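Side-chain contact in ABC transporter substrate-binding protein (Streptococcus pneumoniae, PDB 4OHN), which binds histidine between its two lobes and probably delivers it to an ABC uptake transporter of the cell membrane: residues 45-50 against 80-85. Residues are numbered along the deposited sequence; the frame is centred on the assembly and turned at random.
Sequences IDLATA and LIWNGY. With HIS (histidine), chain B; ACT (acetate ion), chain D.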
ATOM      1  N   ILE A  45      -3.428  -8.673  -5.988  1.00  8.70           N
ATOM      2  CA  ILE A  45      -3.246 -10.059  -6.395  1.00  8.65           C
ATOM      3  C   ILE A  45      -4.016 -10.287  -7.698  1.00  8.73           C
ATOM      4  O   ILE A  45      -3.470 -10.809  -8.682  1.00  9.90           O
ATOM      5  CB  ILE A  45      -3.715 -11.060  -5.314  1.00  9.75           C
ATOM      6  CG1 ILE A  45      -3.058 -10.789  -3.955  1.00  9.56           C
ATOM      7  CG2 ILE A  45      -3.434 -12.483  -5.774  1.00  9.92           C
ATOM      8  CD1 ILE A  45      -1.537 -10.846  -3.961  1.00 12.03           C
ATOM      9  N   ASP A  46      -5.272  -9.868  -7.725  1.00  8.19           N
ATOM     10  CA  ASP A  46      -6.098 -10.036  -8.912  1.00  8.68           C
ATOM     11  C   ASP A  46      -5.581  -9.207 -10.096  1.00  9.74           C
ATOM     12  O   ASP A  46      -5.521  -9.704 -11.232  1.00 10.81           O
ATOM     13  CB  ASP A  46      -7.551  -9.640  -8.583  1.00  9.17           C
ATOM     14  CG  ASP A  46      -8.261 -10.649  -7.673  1.00 10.21           C
ATOM     15  OD1 ASP A  46      -7.747 -11.763  -7.434  1.00 12.66           O
ATOM     16  OD2 ASP A  46      -9.365 -10.300  -7.210  1.00 12.39           O
ATOM     17  N   LEU A  47      -5.207  -7.967  -9.833  1.00  8.90           N
ATOM     18  CA  LEU A  47      -4.787  -7.074 -10.908  1.00  8.79           C
ATOM     19  C   LEU A  47      -3.462  -7.537 -11.518  1.00  8.09           C
ATOM     20  O   LEU A  47      -3.342  -7.615 -12.749  1.00  9.17           O
ATOM     21  CB  LEU A  47      -4.701  -5.630 -10.425  1.00  8.72           C
ATOM     22  CG  LEU A  47      -4.319  -4.605 -11.499  1.00 11.48           C
ATOM     23  CD1 LEU A  47      -5.332  -4.561 -12.611  1.00 12.79           C
ATOM     24  CD2 LEU A  47      -4.171  -3.224 -10.860  1.00 11.53           C
ATOM     25  N   ALA A  48      -2.477  -7.880 -10.698  1.00  7.99           N
ATOM     26  CA  ALA A  48      -1.191  -8.342 -11.212  1.00  8.03           C
ATOM     27  C   ALA A  48      -1.346  -9.659 -11.958  1.00  8.23           C
ATOM     28  O   ALA A  48      -0.713  -9.890 -12.977  1.00  9.42           O
ATOM     29  CB  ALA A  48      -0.196  -8.507 -10.092  1.00  9.03           C
ATOM     30  N   THR A  49      -2.176 -10.551 -11.442  1.00  8.40           N
ATOM     31  CA  THR A  49      -2.440 -11.821 -12.131  1.00  9.08           C
ATOM     32  C   THR A  49      -2.983 -11.541 -13.536  1.00 10.63           C
ATOM     33  O   THR A  49      -2.523 -12.122 -14.531  1.00 11.10           O
ATOM     34  CB  THR A  49      -3.411 -12.713 -11.327  1.00  9.78           C
ATOM     35  OG1 THR A  49      -2.817 -13.024 -10.069  1.00 11.60           O
ATOM     36  CG2 THR A  49      -3.726 -13.990 -12.037  1.00 11.97           C
ATOM     37  N   ALA A  50      -3.953 -10.639 -13.631  1.00  9.81           N
ATOM     38  CA  ALA A  50      -4.563 -10.298 -14.914  1.00  9.90           C
ATOM     39  C   ALA A  50      -3.577  -9.599 -15.851  1.00  9.88           C
ATOM     40  O   ALA A  50      -3.585  -9.833 -17.057  1.00 11.84           O
ATOM     41  CB  ALA A  50      -5.789  -9.425 -14.696  1.00 10.63           C
ATOM     42  N   LEU A  80       9.273  -6.791  -8.539  1.00  8.33           N
ATOM     43  CA  LEU A  80       8.327  -5.695  -8.421  1.00  7.99           C
ATOM     44  C   LEU A  80       7.873  -5.585  -7.001  1.00  8.01           C
ATOM     45  O   LEU A  80       7.843  -6.577  -6.271  1.00  8.94           O
ATOM     46  CB  LEU A  80       7.089  -5.956  -9.272  1.00  8.24           C
ATOM     47  CG  LEU A  80       7.268  -5.992 -10.790  1.00  8.90           C
ATOM     48  CD1 LEU A  80       5.991  -6.449 -11.430  1.00  9.83           C
ATOM     49  CD2 LEU A  80       7.653  -4.615 -11.315  1.00 10.95           C
ATOM     50  N   ILE A  81       7.550  -4.369  -6.601  1.00  7.90           N
ATOM     51  CA  ILE A  81       6.814  -4.095  -5.372  1.00  7.46           C
ATOM     52  C   ILE A  81       5.391  -3.709  -5.802  1.00  8.57           C
ATOM     53  O   ILE A  81       5.195  -2.721  -6.511  1.00  8.68           O
ATOM     54  CB  ILE A  81       7.442  -2.965  -4.547  1.00  8.31           C
ATOM     55  CG1 ILE A  81       8.906  -3.275  -4.201  1.00  9.49           C
ATOM     56  CG2 ILE A  81       6.614  -2.697  -3.289  1.00  8.74           C
ATOM     57  CD1 ILE A  81       9.672  -2.100  -3.630  1.00 10.75           C
ATOM     58  N   TRP A  82       4.407  -4.491  -5.384  1.00  7.67           N
ATOM     59  CA  TRP A  82       3.026  -4.291  -5.860  1.00  7.19           C
ATOM     60  C   TRP A  82       2.112  -4.689  -4.713  1.00  6.73           C
ATOM     61  O   TRP A  82       1.890  -5.887  -4.472  1.00  8.51           O
ATOM     62  CB  TRP A  82       2.761  -5.143  -7.117  1.00  8.43           C
ATOM     63  CG  TRP A  82       1.524  -4.768  -7.880  1.00  8.20           C
ATOM     64  CD1 TRP A  82       0.405  -4.162  -7.389  1.00  8.45           C
ATOM     65  CD2 TRP A  82       1.282  -5.014  -9.261  1.00  8.23           C
ATOM     66  NE1 TRP A  82      -0.514  -3.988  -8.407  1.00  7.61           N
ATOM     67  CE2 TRP A  82       0.009  -4.521  -9.559  1.00  8.50           C
ATOM     68  CE3 TRP A  82       2.048  -5.576 -10.295  1.00  9.07           C
ATOM     69  CZ2 TRP A  82      -0.511  -4.561 -10.845  1.00  9.44           C
ATOM     70  CZ3 TRP A  82       1.515  -5.616 -11.575  1.00  9.89           C
ATOM     71  CH2 TRP A  82       0.261  -5.113 -11.828  1.00 10.53           C
ATOM     72  N   ASN A  83       1.638  -3.688  -3.973  1.00  7.18           N
ATOM     73  CA  ASN A  83       0.936  -3.896  -2.704  1.00  6.97           C
ATOM     74  C   ASN A  83       0.517  -2.559  -2.133  1.00  7.40           C
ATOM     75  O   ASN A  83       0.977  -2.134  -1.077  1.00  7.92           O
ATOM     76  CB  ASN A  83       1.885  -4.602  -1.718  1.00  7.37           C
ATOM     77  CG  ASN A  83       1.248  -4.992  -0.402  1.00  6.64           C
ATOM     78  OD1 ASN A  83       1.721  -4.564   0.657  1.00  7.86           O
ATOM     79  ND2 ASN A  83       0.225  -5.836  -0.441  1.00  8.26           N
ATOM     80  N   GLY A  84      -0.373  -1.862  -2.811  1.00  7.45           N
ATOM     81  CA  GLY A  84      -0.711  -0.516  -2.381  1.00  8.14           C
ATOM     82  C   GLY A  84       0.528   0.337  -2.171  1.00  7.40           C
ATOM     83  O   GLY A  84       0.641   1.043  -1.158  1.00  8.72           O
ATOM     84  N   TYR A  85       1.437   0.279  -3.142  1.00  7.42           N
ATOM     85  CA  TYR A  85       2.724   0.943  -3.015  1.00  7.74           C
ATOM     86  C   TYR A  85       2.581   2.399  -3.470  1.00  8.63           C
ATOM     87  O   TYR A  85       2.391   2.683  -4.663  1.00  9.22           O
ATOM     88  CB  TYR A  85       3.767   0.187  -3.829  1.00  8.10           C
ATOM     89  CG  TYR A  85       5.216   0.608  -3.689  1.00  9.07           C
ATOM     90  CD1 TYR A  85       5.776   0.949  -2.465  1.00  8.94           C
ATOM     91  CD2 TYR A  85       6.051   0.587  -4.786  1.00 10.20           C
ATOM     92  CE1 TYR A  85       7.121   1.279  -2.354  1.00  9.77           C
ATOM     93  CE2 TYR A  85       7.385   0.915  -4.684  1.00 10.92           C
ATOM     94  CZ  TYR A  85       7.915   1.264  -3.472  1.00  9.81           C
ATOM     95  OH  TYR A  85       9.236   1.590  -3.422  1.00 11.32           O
TER
HETATM   96  N   HIS B 301       0.901   2.799   1.028  1.00  8.28           N
HETATM   97  CA  HIS B 301       1.943   2.646   2.073  1.00  7.98           C
HETATM   98  C   HIS B 301       3.309   2.471   1.448  1.00  8.26           C
HETATM   99  O   HIS B 301       3.409   2.422   0.201  1.00  8.50           O
HETATM  100  CB  HIS B 301       1.598   1.537   3.095  1.00  7.45           C
HETATM  101  CG  HIS B 301       1.810   0.115   2.662  1.00  7.25           C
HETATM  102  ND1 HIS B 301       2.253  -0.844   3.558  1.00  6.84           N
HETATM  103  CD2 HIS B 301       1.562  -0.546   1.505  1.00  7.55           C
HETATM  104  CE1 HIS B 301       2.297  -2.018   2.959  1.00  6.96           C
HETATM  105  NE2 HIS B 301       1.876  -1.868   1.713  1.00  7.10           N
HETATM  106  OXT HIS B 301       4.286   2.399   2.224  1.00  8.77           O
HETATM  107  C   ACT D 303      11.418   2.618  -0.978  1.00 53.77           C
HETATM  108  O   ACT D 303      10.271   2.155  -1.017  1.00 16.45           O
HETATM  109  OXT ACT D 303      11.779   3.046   0.138  1.00 25.33           O
HETATM  110  CH3 ACT D 303      12.287   2.659  -2.199  1.00 30.98           C
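With chi1 at -165°, Trp-82 carries its indole toward helix 43-53, CG anti to the backbone N, and lays the six-membered ring against Ala-48. The methyl of Ala-48 sits over one face of that ring in a CH-pi contact, CB 3.6 Å from the centroid and 9° off the ring normal. The helix backbone itself approaches the indole, Ala-48 CA coming to 3.6 Å from Trp-82 CH2, consistent with the small side chain. Leu-47, its CG likewise anti to the backbone N (chi1 -178°), crosses the tryptophan at about a right angle; its CD2 lies at the ring edge, in plane, 3.9 Å from Trp-82 CZ2. Ile-22 and Tyr-101 also pack on the indole, and a weak hydrogen bond from Trp-82 NE1 to Asp-44 OD1 ties it to the start of the same helix. Past Trp-82 the chain reaches the ligand: Asn-83 OD1 accepts a hydrogen bond from NE2 of the bound histidine (2.9 Å), and Gly-84 O one from its amino N (2.8 Å). Helix packed on sheet, with segment 80-85 running on into the cleft, is characteristic of the fold of family 3 extracellular solute-binding proteins (the periplasmic-binding-protein clan).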